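Local coordinates for metagenomic carboxyl esterase MGS0156 (Uncultured organism, PDB 5D8M), which probably hydrolyses carboxylic ester bonds and appears to be a membrane-tethered enzyme, at residues A252-F264 with L312-R324. Residues are numbered along the deposited sequence; the frame is centred on the assembly and turned at random.
Sequences ASREETSAILRPF and LLTSVISKNSYPR
Ser258 and Lys319 bring the two backbones closest, their CA atoms 4.5 Å apart, where two loops of this alpha/beta-hydrolase-like fold with its parallel sheet meet. Residues 252-264 run from a turn into helix 262-269, while 312-324 leave the short helix 312-316 through an inverse gamma turn centred on Ile317. Amide N of Ile260, ahead of helix 262-269, donates to Val316 O, at the end of helix 312-316, at 3.1 Å.

Two serine hydroxyls reach across in opposite directions. Lys319 N donates to Ser258 OG (3.1 Å), and Ala259 N donates to Ser318 OG (3.0 Å, 160° at the hydrogen). Ser258 OG also accepts from a water that Asn320 ND2 holds in turn; the amide's OD1 is taken by Phe306 N, and Asp298 receives Ser258 N. Next along the segment, Ile260 swings CG1 opposite its backbone N (chi1 -166°), laying CD1 against Val316 CG2 at 3.7 Å, while its CG2 branch meets Ile317 CG1.

On the other flank Lys319 bends at chi2 (-65°) and runs its methylenes past the carbonyls of Glu255 and Glu256; its ammonium makes a long salt bridge to Glu256. Arg262 lies alongside, its guanidinium held in plane by Arg254 O through a straight NE bond and more weakly by Glu255 O. A water joins the segments here, accepting from Arg262 NH2 at 3.2 Å and lying 3.0 Å from Ser318 OG.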
loop_
_atom_site.group_PDB
_atom_site.type_symbol
_atom_site.label_atom_id
_atom_site.label_comp_id
_atom_site.label_asym_id
_atom_site.label_seq_id
_atom_site.Cartn_x
_atom_site.Cartn_y
_atom_site.Cartn_z
ATOM N N ALA A 252 9.867 -4.248 -8.897
ATOM C CA ALA A 252 11.301 -4.329 -9.071
ATOM C C ALA A 252 11.579 -5.361 -10.150
ATOM O O ALA A 252 10.690 -6.122 -10.518
ATOM C CB ALA A 252 11.986 -4.712 -7.769
ATOM N N SER A 253 12.809 -5.399 -10.648
ATOM C CA SER A 253 13.196 -6.433 -11.593
ATOM C C SER A 253 13.133 -7.754 -10.866
ATOM O O SER A 253 13.089 -7.778 -9.633
ATOM C CB SER A 253 14.600 -6.186 -12.145
ATOM O OG SER A 253 15.552 -6.239 -11.089
ATOM N N ARG A 254 13.147 -8.853 -11.615
ATOM C CA ARG A 254 13.113 -10.166 -10.989
ATOM C C ARG A 254 14.269 -10.368 -10.007
ATOM O O ARG A 254 14.075 -10.863 -8.901
ATOM C CB ARG A 254 13.137 -11.260 -12.049
ATOM C CG ARG A 254 12.888 -12.611 -11.459
ATOM C CD ARG A 254 12.915 -13.697 -12.496
ATOM N NE ARG A 254 12.385 -14.931 -11.929
ATOM C CZ ARG A 254 13.079 -15.794 -11.186
ATOM N NH1 ARG A 254 12.483 -16.893 -10.732
ATOM N NH2 ARG A 254 14.359 -15.574 -10.897
ATOM N N GLU A 255 15.469 -9.948 -10.389
ATOM C CA GLU A 255 16.626 -10.167 -9.536
ATOM C C GLU A 255 16.636 -9.276 -8.283
ATOM O O GLU A 255 17.301 -9.608 -7.309
ATOM C CB GLU A 255 17.927 -9.976 -10.333
ATOM C CG GLU A 255 18.306 -8.550 -10.654
ATOM C CD GLU A 255 19.714 -8.441 -11.243
ATOM O OE1 GLU A 255 20.276 -7.321 -11.244
ATOM O OE2 GLU A 255 20.262 -9.469 -11.707
ATOM N N GLU A 256 15.906 -8.160 -8.300
ATOM C CA GLU A 256 15.783 -7.329 -7.095
ATOM C C GLU A 256 14.483 -7.595 -6.342
ATOM O O GLU A 256 14.065 -6.812 -5.481
ATOM C CB GLU A 256 15.896 -5.846 -7.449
ATOM C CG GLU A 256 17.275 -5.458 -8.022
ATOM C CD GLU A 256 18.451 -5.788 -7.083
ATOM O OE1 GLU A 256 18.277 -5.764 -5.842
ATOM O OE2 GLU A 256 19.569 -6.066 -7.592
ATOM N N THR A 257 13.852 -8.716 -6.662
ATOM C CA THR A 257 12.630 -9.155 -6.008
ATOM C C THR A 257 13.018 -10.282 -5.024
ATOM O O THR A 257 13.787 -11.164 -5.382
ATOM C CB THR A 257 11.576 -9.648 -7.058
ATOM O OG1 THR A 257 11.141 -8.546 -7.886
ATOM C CG2 THR A 257 10.360 -10.272 -6.386
ATOM N N SER A 258 12.525 -10.207 -3.787
ATOM C CA SER A 258 12.826 -11.199 -2.748
ATOM C C SER A 258 12.574 -12.641 -3.178
ATOM O O SER A 258 11.585 -12.920 -3.839
ATOM C CB SER A 258 11.987 -10.918 -1.477
ATOM O OG SER A 258 12.373 -9.708 -0.862
ATOM N N ALA A 259 13.462 -13.545 -2.765
ATOM C CA ALA A 259 13.372 -14.948 -3.157
ATOM C C ALA A 259 11.970 -15.500 -2.912
ATOM O O ALA A 259 11.393 -16.126 -3.781
ATOM C CB ALA A 259 14.410 -15.771 -2.415
ATOM N N ILE A 260 11.407 -15.203 -1.746
ATOM C CA ILE A 260 10.130 -15.769 -1.347
ATOM C C ILE A 260 9.023 -15.322 -2.312
ATOM O O ILE A 260 8.039 -16.037 -2.510
ATOM C CB ILE A 260 9.759 -15.371 0.119
ATOM C CG1 ILE A 260 8.614 -16.236 0.646
ATOM C CG2 ILE A 260 9.437 -13.875 0.243
ATOM C CD1 ILE A 260 9.077 -17.573 1.159
ATOM N N LEU A 261 9.207 -14.162 -2.934
ATOM C CA LEU A 261 8.185 -13.584 -3.809
ATOM C C LEU A 261 8.377 -13.987 -5.277
ATOM O O LEU A 261 7.462 -13.874 -6.088
ATOM C CB LEU A 261 8.193 -12.062 -3.702
ATOM C CG LEU A 261 7.865 -11.459 -2.337
ATOM C CD1 LEU A 261 7.955 -9.943 -2.469
ATOM C CD2 LEU A 261 6.469 -11.895 -1.844
ATOM N N ARG A 262 9.563 -14.468 -5.625
ATOM C CA ARG A 262 9.835 -14.760 -7.029
ATOM C C ARG A 262 8.894 -15.772 -7.685
ATOM O O ARG A 262 8.507 -15.562 -8.823
ATOM C CB ARG A 262 11.280 -15.231 -7.210
ATOM C CG ARG A 262 12.266 -14.120 -6.960
ATOM C CD ARG A 262 13.595 -14.407 -7.652
ATOM N NE ARG A 262 14.571 -13.396 -7.290
ATOM C CZ ARG A 262 15.550 -13.583 -6.410
ATOM N NH1 ARG A 262 15.717 -14.771 -5.831
ATOM N NH2 ARG A 262 16.382 -12.583 -6.137
ATOM N N PRO A 263 8.533 -16.867 -6.992
ATOM C CA PRO A 263 7.582 -17.751 -7.673
ATOM C C PRO A 263 6.251 -17.072 -8.028
ATOM O O PRO A 263 5.633 -17.421 -9.045
ATOM C CB PRO A 263 7.355 -18.869 -6.650
ATOM C CG PRO A 263 8.621 -18.914 -5.859
ATOM C CD PRO A 263 9.031 -17.465 -5.733
ATOM N N PHE A 264 5.822 -16.115 -7.213
ATOM C CA PHE A 264 4.557 -15.427 -7.465
ATOM C C PHE A 264 4.783 -14.342 -8.495
ATOM O O PHE A 264 3.954 -14.149 -9.376
ATOM C CB PHE A 264 3.974 -14.870 -6.150
ATOM C CG PHE A 264 3.868 -15.919 -5.083
ATOM C CD1 PHE A 264 2.851 -16.872 -5.139
ATOM C CD2 PHE A 264 4.830 -16.026 -4.085
ATOM C CE1 PHE A 264 2.766 -17.896 -4.176
ATOM C CE2 PHE A 264 4.756 -17.044 -3.108
ATOM C CZ PHE A 264 3.727 -17.977 -3.151
ATOM N N LEU A 312 14.806 -17.675 9.318
ATOM C CA LEU A 312 14.577 -18.262 8.011
ATOM C C LEU A 312 13.691 -17.314 7.208
ATOM O O LEU A 312 13.885 -17.115 6.013
ATOM C CB LEU A 312 13.938 -19.634 8.141
ATOM C CG LEU A 312 13.883 -20.493 6.877
ATOM C CD1 LEU A 312 15.218 -20.472 6.133
ATOM C CD2 LEU A 312 13.546 -21.912 7.279
ATOM N N LEU A 313 12.732 -16.714 7.901
ATOM C CA LEU A 313 11.814 -15.765 7.304
ATOM C C LEU A 313 12.562 -14.568 6.766
ATOM O O LEU A 313 12.370 -14.176 5.610
ATOM C CB LEU A 313 10.778 -15.317 8.336
ATOM C CG LEU A 313 9.724 -14.326 7.877
ATOM C CD1 LEU A 313 8.973 -14.901 6.691
ATOM C CD2 LEU A 313 8.780 -14.043 9.041
ATOM N N THR A 314 13.413 -13.983 7.607
ATOM C CA THR A 314 14.174 -12.805 7.204
ATOM C C THR A 314 15.098 -13.129 6.038
ATOM O O THR A 314 15.264 -12.324 5.130
ATOM C CB THR A 314 15.005 -12.236 8.361
ATOM O OG1 THR A 314 14.122 -11.744 9.378
ATOM C CG2 THR A 314 15.897 -11.087 7.867
ATOM N N SER A 315 15.666 -14.328 6.051
ATOM C CA SER A 315 16.588 -14.727 5.009
ATOM C C SER A 315 15.927 -14.879 3.638
ATOM O O SER A 315 16.536 -14.536 2.635
ATOM C CB SER A 315 17.271 -16.030 5.397
ATOM O OG SER A 315 18.139 -15.811 6.496
ATOM N N VAL A 316 14.692 -15.379 3.590
ATOM C CA VAL A 316 14.040 -15.614 2.304
ATOM C C VAL A 316 13.421 -14.326 1.761
ATOM O O VAL A 316 13.191 -14.205 0.564
ATOM C CB VAL A 316 12.985 -16.733 2.400
ATOM C CG1 VAL A 316 13.658 -18.014 2.893
ATOM C CG2 VAL A 316 11.824 -16.330 3.311
ATOM N N ILE A 317 13.189 -13.351 2.637
ATOM C CA ILE A 317 12.800 -12.013 2.219
ATOM C C ILE A 317 14.097 -11.269 1.897
ATOM O O ILE A 317 14.505 -10.331 2.590
ATOM C CB ILE A 317 11.953 -11.340 3.309
ATOM C CG1 ILE A 317 10.748 -12.247 3.611
ATOM C CG2 ILE A 317 11.489 -9.921 2.902
ATOM C CD1 ILE A 317 9.906 -11.813 4.780
ATOM N N SER A 318 14.743 -11.729 0.830
ATOM C CA SER A 318 16.150 -11.440 0.549
ATOM C C SER A 318 16.429 -10.084 -0.110
ATOM O O SER A 318 17.576 -9.709 -0.265
ATOM C CB SER A 318 16.713 -12.536 -0.351
ATOM O OG SER A 318 16.011 -12.529 -1.584
ATOM N N LYS A 319 15.396 -9.352 -0.510
ATOM C CA LYS A 319 15.620 -8.050 -1.154
ATOM C C LYS A 319 14.772 -6.966 -0.482
ATOM O O LYS A 319 14.035 -6.243 -1.148
ATOM C CB LYS A 319 15.308 -8.136 -2.657
ATOM C CG LYS A 319 16.249 -9.091 -3.436
ATOM C CD LYS A 319 17.687 -8.551 -3.417
ATOM C CE LYS A 319 18.641 -9.501 -4.146
ATOM N NZ LYS A 319 20.029 -8.951 -4.190
ATOM N N ASN A 320 14.900 -6.849 0.836
ATOM C CA ASN A 320 14.008 -6.025 1.656
ATOM C C ASN A 320 14.482 -4.579 1.811
ATOM O O ASN A 320 13.785 -3.744 2.389
ATOM C CB ASN A 320 13.853 -6.675 3.037
ATOM C CG ASN A 320 12.733 -6.056 3.860
ATOM O OD1 ASN A 320 12.969 -5.493 4.927
ATOM N ND2 ASN A 320 11.521 -6.157 3.365
ATOM N N SER A 321 15.674 -4.292 1.302
ATOM C CA SER A 321 16.244 -2.952 1.416
ATOM C C SER A 321 15.556 -1.964 0.474
ATOM O O SER A 321 15.482 -2.192 -0.735
ATOM C CB SER A 321 17.745 -2.982 1.131
ATOM O OG SER A 321 18.415 -3.747 2.109
ATOM N N TYR A 322 15.045 -0.879 1.048
ATOM C CA TYR A 322 14.443 0.211 0.288
ATOM C C TYR A 322 14.391 1.426 1.223
ATOM O O TYR A 322 14.248 1.255 2.432
ATOM C CB TYR A 322 13.026 -0.132 -0.222
ATOM C CG TYR A 322 12.479 0.959 -1.104
ATOM C CD1 TYR A 322 12.877 1.064 -2.444
ATOM C CD2 TYR A 322 11.614 1.925 -0.596
ATOM C CE1 TYR A 322 12.408 2.085 -3.249
ATOM C CE2 TYR A 322 11.154 2.957 -1.395
ATOM C CZ TYR A 322 11.549 3.029 -2.708
ATOM O OH TYR A 322 11.089 4.061 -3.472
ATOM N N PRO A 323 14.507 2.656 0.682
ATOM C CA PRO A 323 14.432 3.820 1.592
ATOM C C PRO A 323 13.009 4.162 2.042
ATOM O O PRO A 323 12.468 5.211 1.670
ATOM C CB PRO A 323 15.024 4.964 0.753
ATOM C CG PRO A 323 14.795 4.554 -0.672
ATOM C CD PRO A 323 14.987 3.038 -0.656
ATOM N N ARG A 324 12.413 3.281 2.844
ATOM C CA ARG A 324 11.067 3.518 3.409
ATOM C C ARG A 324 10.923 4.853 4.187
ATOM O O ARG A 324 9.903 5.532 4.015
ATOM C CB ARG A 324 10.655 2.318 4.310
ATOM C CG ARG A 324 10.432 0.994 3.503
ATOM C CD ARG A 324 10.148 -0.199 4.425
ATOM N NE ARG A 324 11.333 -0.574 5.210
ATOM C CZ ARG A 324 12.261 -1.423 4.778
ATOM N NH1 ARG A 324 13.301 -1.714 5.540
ATOM N NH2 ARG A 324 12.140 -1.979 3.581
HETATM O O HOH W 1 12.922 -5.192 -3.563
HETATM O O HOH W 2 11.288 -7.446 0.687
HETATM O O HOH W 3 18.072 -13.502 -3.587
#